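Local coordinates for protein acyl-CoA thioesterase (PDB 3RQB) that is probably an acyl-CoA thioesterase, cleaving acyl-CoA thioesters, and is built from two hotdog domains in one chain, at residues P205-L216 / L257-K268. Residues are numbered along the deposited sequence; the frame is centred on the assembly and turned at random.
Sequences PIGTVTFTVYFL and LLATTTQLVYMK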
# COMPACT_ATOMS: atom_id res chain seq x y z
N PRO B 205 -4.14 9.51 20.87
CA PRO B 205 -5.13 9.45 19.80
C PRO B 205 -4.49 9.10 18.45
O PRO B 205 -3.51 9.73 18.06
CB PRO B 205 -5.68 10.88 19.75
CG PRO B 205 -5.46 11.40 21.14
CD PRO B 205 -4.18 10.79 21.60
N ILE B 206 -5.06 8.13 17.75
CA ILE B 206 -4.60 7.77 16.42
C ILE B 206 -5.80 7.41 15.56
O ILE B 206 -6.86 7.06 16.08
CB ILE B 206 -3.59 6.57 16.44
CG1 ILE B 206 -4.16 5.37 17.20
CG2 ILE B 206 -2.26 6.99 17.04
CD1 ILE B 206 -4.99 4.41 16.37
N GLY B 207 -5.64 7.51 14.25
CA GLY B 207 -6.59 6.90 13.35
C GLY B 207 -5.93 6.58 12.02
O GLY B 207 -4.97 7.24 11.60
N THR B 208 -6.47 5.57 11.34
CA THR B 208 -5.89 5.12 10.09
C THR B 208 -6.50 5.88 8.94
O THR B 208 -7.72 5.92 8.77
CB THR B 208 -6.13 3.62 9.86
OG1 THR B 208 -5.33 2.86 10.77
CG2 THR B 208 -5.75 3.24 8.43
N VAL B 209 -5.63 6.52 8.16
CA VAL B 209 -6.03 7.16 6.92
C VAL B 209 -6.16 6.16 5.77
O VAL B 209 -7.11 6.23 4.98
CB VAL B 209 -4.99 8.21 6.53
CG1 VAL B 209 -5.25 8.74 5.12
CG2 VAL B 209 -4.98 9.31 7.57
N THR B 210 -5.20 5.25 5.68
CA THR B 210 -5.16 4.31 4.57
C THR B 210 -4.51 2.97 4.95
O THR B 210 -3.61 2.90 5.79
CB THR B 210 -4.43 4.92 3.37
OG1 THR B 210 -4.44 3.99 2.27
CG2 THR B 210 -3.01 5.25 3.74
N PHE B 211 -5.00 1.92 4.30
CA PHE B 211 -4.62 0.56 4.62
C PHE B 211 -4.49 -0.20 3.31
O PHE B 211 -5.41 -0.19 2.49
CB PHE B 211 -5.72 0.00 5.52
CG PHE B 211 -5.61 -1.47 5.82
CD1 PHE B 211 -4.74 -1.94 6.79
CD2 PHE B 211 -6.43 -2.38 5.16
CE1 PHE B 211 -4.66 -3.30 7.08
CE2 PHE B 211 -6.35 -3.74 5.44
CZ PHE B 211 -5.47 -4.20 6.41
N THR B 212 -3.35 -0.85 3.09
CA THR B 212 -3.16 -1.67 1.89
C THR B 212 -2.83 -3.12 2.26
O THR B 212 -2.18 -3.37 3.27
CB THR B 212 -2.05 -1.13 0.94
OG1 THR B 212 -2.49 0.10 0.34
CG2 THR B 212 -1.77 -2.10 -0.17
N VAL B 213 -3.33 -4.06 1.46
CA VAL B 213 -3.00 -5.48 1.65
C VAL B 213 -2.81 -6.26 0.33
O VAL B 213 -3.64 -6.21 -0.58
CB VAL B 213 -4.05 -6.21 2.50
CG1 VAL B 213 -5.41 -6.15 1.82
CG2 VAL B 213 -3.64 -7.66 2.73
N TYR B 214 -1.72 -6.99 0.26
CA TYR B 214 -1.45 -7.83 -0.90
C TYR B 214 -1.64 -9.28 -0.47
O TYR B 214 -1.09 -9.68 0.56
CB TYR B 214 -0.01 -7.62 -1.35
CG TYR B 214 0.32 -6.21 -1.81
CD1 TYR B 214 -0.69 -5.29 -2.07
CD2 TYR B 214 1.63 -5.82 -2.01
CE1 TYR B 214 -0.40 -4.02 -2.51
CE2 TYR B 214 1.94 -4.55 -2.45
CZ TYR B 214 0.93 -3.65 -2.70
OH TYR B 214 1.24 -2.39 -3.14
N PHE B 215 -2.41 -10.06 -1.22
CA PHE B 215 -2.50 -11.48 -0.86
C PHE B 215 -1.48 -12.26 -1.68
O PHE B 215 -1.75 -12.58 -2.83
CB PHE B 215 -3.87 -12.04 -1.22
CG PHE B 215 -5.02 -11.26 -0.65
CD1 PHE B 215 -5.59 -11.62 0.56
CD2 PHE B 215 -5.55 -10.18 -1.34
CE1 PHE B 215 -6.65 -10.91 1.09
CE2 PHE B 215 -6.61 -9.47 -0.82
CZ PHE B 215 -7.17 -9.83 0.40
N LEU B 216 -0.40 -12.69 -1.05
CA LEU B 216 0.70 -13.32 -1.78
C LEU B 216 0.42 -14.80 -2.04
O LEU B 216 0.79 -15.35 -3.09
CB LEU B 216 2.03 -13.12 -1.05
CG LEU B 216 2.39 -11.63 -0.95
CD1 LEU B 216 3.24 -11.33 0.27
CD2 LEU B 216 3.07 -11.17 -2.24
N LEU B 257 3.91 -17.71 3.54
CA LEU B 257 3.62 -16.30 3.70
C LEU B 257 2.30 -15.98 3.02
O LEU B 257 2.16 -16.08 1.80
CB LEU B 257 4.73 -15.47 3.06
CG LEU B 257 4.48 -13.96 3.06
CD1 LEU B 257 4.44 -13.43 4.48
CD2 LEU B 257 5.54 -13.24 2.25
N LEU B 258 1.33 -15.59 3.83
CA LEU B 258 -0.05 -15.41 3.38
C LEU B 258 -0.33 -14.03 2.77
O LEU B 258 -0.78 -13.93 1.63
CB LEU B 258 -1.03 -15.75 4.50
CG LEU B 258 -0.73 -17.10 5.16
CD1 LEU B 258 -1.61 -17.34 6.37
CD2 LEU B 258 -0.89 -18.24 4.18
N ALA B 259 -0.14 -12.97 3.55
CA ALA B 259 -0.30 -11.61 3.04
C ALA B 259 0.67 -10.62 3.64
O ALA B 259 1.31 -10.89 4.65
CB ALA B 259 -1.72 -11.14 3.25
N THR B 260 0.76 -9.47 3.01
CA THR B 260 1.58 -8.38 3.50
C THR B 260 0.70 -7.13 3.54
O THR B 260 -0.19 -6.97 2.69
CB THR B 260 2.82 -8.16 2.61
OG1 THR B 260 3.64 -7.11 3.16
CG2 THR B 260 2.42 -7.79 1.20
N THR B 261 0.91 -6.28 4.53
CA THR B 261 0.12 -5.06 4.66
C THR B 261 0.91 -3.87 5.07
O THR B 261 1.91 -3.97 5.77
CB THR B 261 -0.97 -5.18 5.72
OG1 THR B 261 -0.37 -5.41 6.99
CG2 THR B 261 -1.88 -6.32 5.39
N THR B 262 0.39 -2.71 4.67
CA THR B 262 0.88 -1.44 5.15
C THR B 262 -0.29 -0.59 5.63
O THR B 262 -1.45 -0.76 5.22
CB THR B 262 1.64 -0.68 4.06
OG1 THR B 262 0.73 -0.30 3.02
CG2 THR B 262 2.73 -1.56 3.49
N GLN B 263 0.03 0.32 6.53
CA GLN B 263 -0.96 1.17 7.13
C GLN B 263 -0.33 2.53 7.31
O GLN B 263 0.81 2.62 7.78
CB GLN B 263 -1.34 0.60 8.49
CG GLN B 263 -2.71 0.96 9.00
CD GLN B 263 -3.20 -0.03 10.03
OE1 GLN B 263 -3.69 0.36 11.09
NE2 GLN B 263 -3.08 -1.31 9.72
N LEU B 264 -1.05 3.58 6.95
CA LEU B 264 -0.63 4.93 7.28
C LEU B 264 -1.57 5.48 8.34
O LEU B 264 -2.79 5.49 8.16
CB LEU B 264 -0.64 5.84 6.06
CG LEU B 264 -0.07 7.23 6.38
CD1 LEU B 264 1.33 7.08 6.95
CD2 LEU B 264 -0.06 8.18 5.17
N VAL B 265 -1.01 5.93 9.45
CA VAL B 265 -1.84 6.27 10.57
C VAL B 265 -1.55 7.64 11.15
O VAL B 265 -0.42 7.95 11.54
CB VAL B 265 -1.68 5.24 11.67
CG1 VAL B 265 -2.76 5.44 12.72
CG2 VAL B 265 -1.75 3.85 11.08
N TYR B 266 -2.60 8.45 11.21
CA TYR B 266 -2.58 9.70 11.92
C TYR B 266 -2.30 9.49 13.40
O TYR B 266 -2.84 8.59 14.03
CB TYR B 266 -3.93 10.38 11.78
CG TYR B 266 -4.03 11.64 12.60
CD1 TYR B 266 -3.44 12.82 12.17
CD2 TYR B 266 -4.72 11.65 13.81
CE1 TYR B 266 -3.53 13.99 12.92
CE2 TYR B 266 -4.81 12.81 14.56
CZ TYR B 266 -4.21 13.99 14.11
OH TYR B 266 -4.31 15.14 14.86
N MSE B 267 -1.47 10.36 13.95
CA MSE B 267 -1.07 10.24 15.34
C MSE B 267 -1.01 11.62 16.03
O MSE B 267 -0.49 12.58 15.46
CB MSE B 267 0.28 9.55 15.38
CG MSE B 267 1.16 9.91 16.53
SE MSE B 267 2.97 9.55 15.96
CE MSE B 267 3.26 11.13 14.84
N LYS B 268 -1.55 11.71 17.25
CA LYS B 268 -1.67 12.98 17.97
C LYS B 268 -0.58 13.41 18.99
O LYS B 268 -0.74 14.42 19.66
CB LYS B 268 -3.05 13.12 18.62
CG LYS B 268 -4.13 13.59 17.65
CD LYS B 268 -5.05 14.64 18.26
CE LYS B 268 -5.97 15.28 17.20
NZ LYS B 268 -7.12 14.42 16.75
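Leu216 closes one end of this antiparallel strand pair by laying CD1 across two neighbours, CD2 of Leu257 at 3.6 Å and CG2 of Thr260 at 3.8 Å. A branched apolar side chain suits that spot, since one methyl can cover both, while Leu216 N is held by Leu258 O. Thr260 is split by function. With OG1 anti to N (chi1 -178°), its methyl stands between N and the carbonyl carbon and runs alongside the Tyr214 side chain, CG2 to CB 3.5 Å; OG1 is left to bond weakly to Gly248 O on strand 243-251. Branching at CB also favours the extended backbone, fitting this threonine-rich pair.

Leu264 sits at the classic beta bulge. Val209, with near-helical backbone angles, and Thr210 both face it: Leu264 O accepts Val209 N at 3.0 Å and, weakly, Thr210 N at 3.5 Å, while Leu264 N returns a nearly straight bond (167°) to Thr210 O. On the face that Thr210 and Leu264 share, Leu264 CB packs on Thr210 CG2. On the other face, Gln263 extends between Thr208 and Phe211, its CG 3.8 Å from Thr208 CG2 and its amide plane turned 70° from the Phe211 ring; an alanine here would probably open a gap between that ring and the Thr208 methyl and take the amide away from beside them.

Strand 61-69 flanks 206-215, where the hydroxyls of Thr212 and Thr66 are hydrogen-bonded, so the pair lies at the junction of the two hotdog halves. Across the dimer, Thr262 OG1 bonds Tyr214 OH of the second subunit, and Tyr214 OH the reciprocal threonine. Backbone bonds thus set the register, threonine methyls give apolar packing, and their hydroxyls supply polar links from this buried pair to neighbouring strands and the partner subunit.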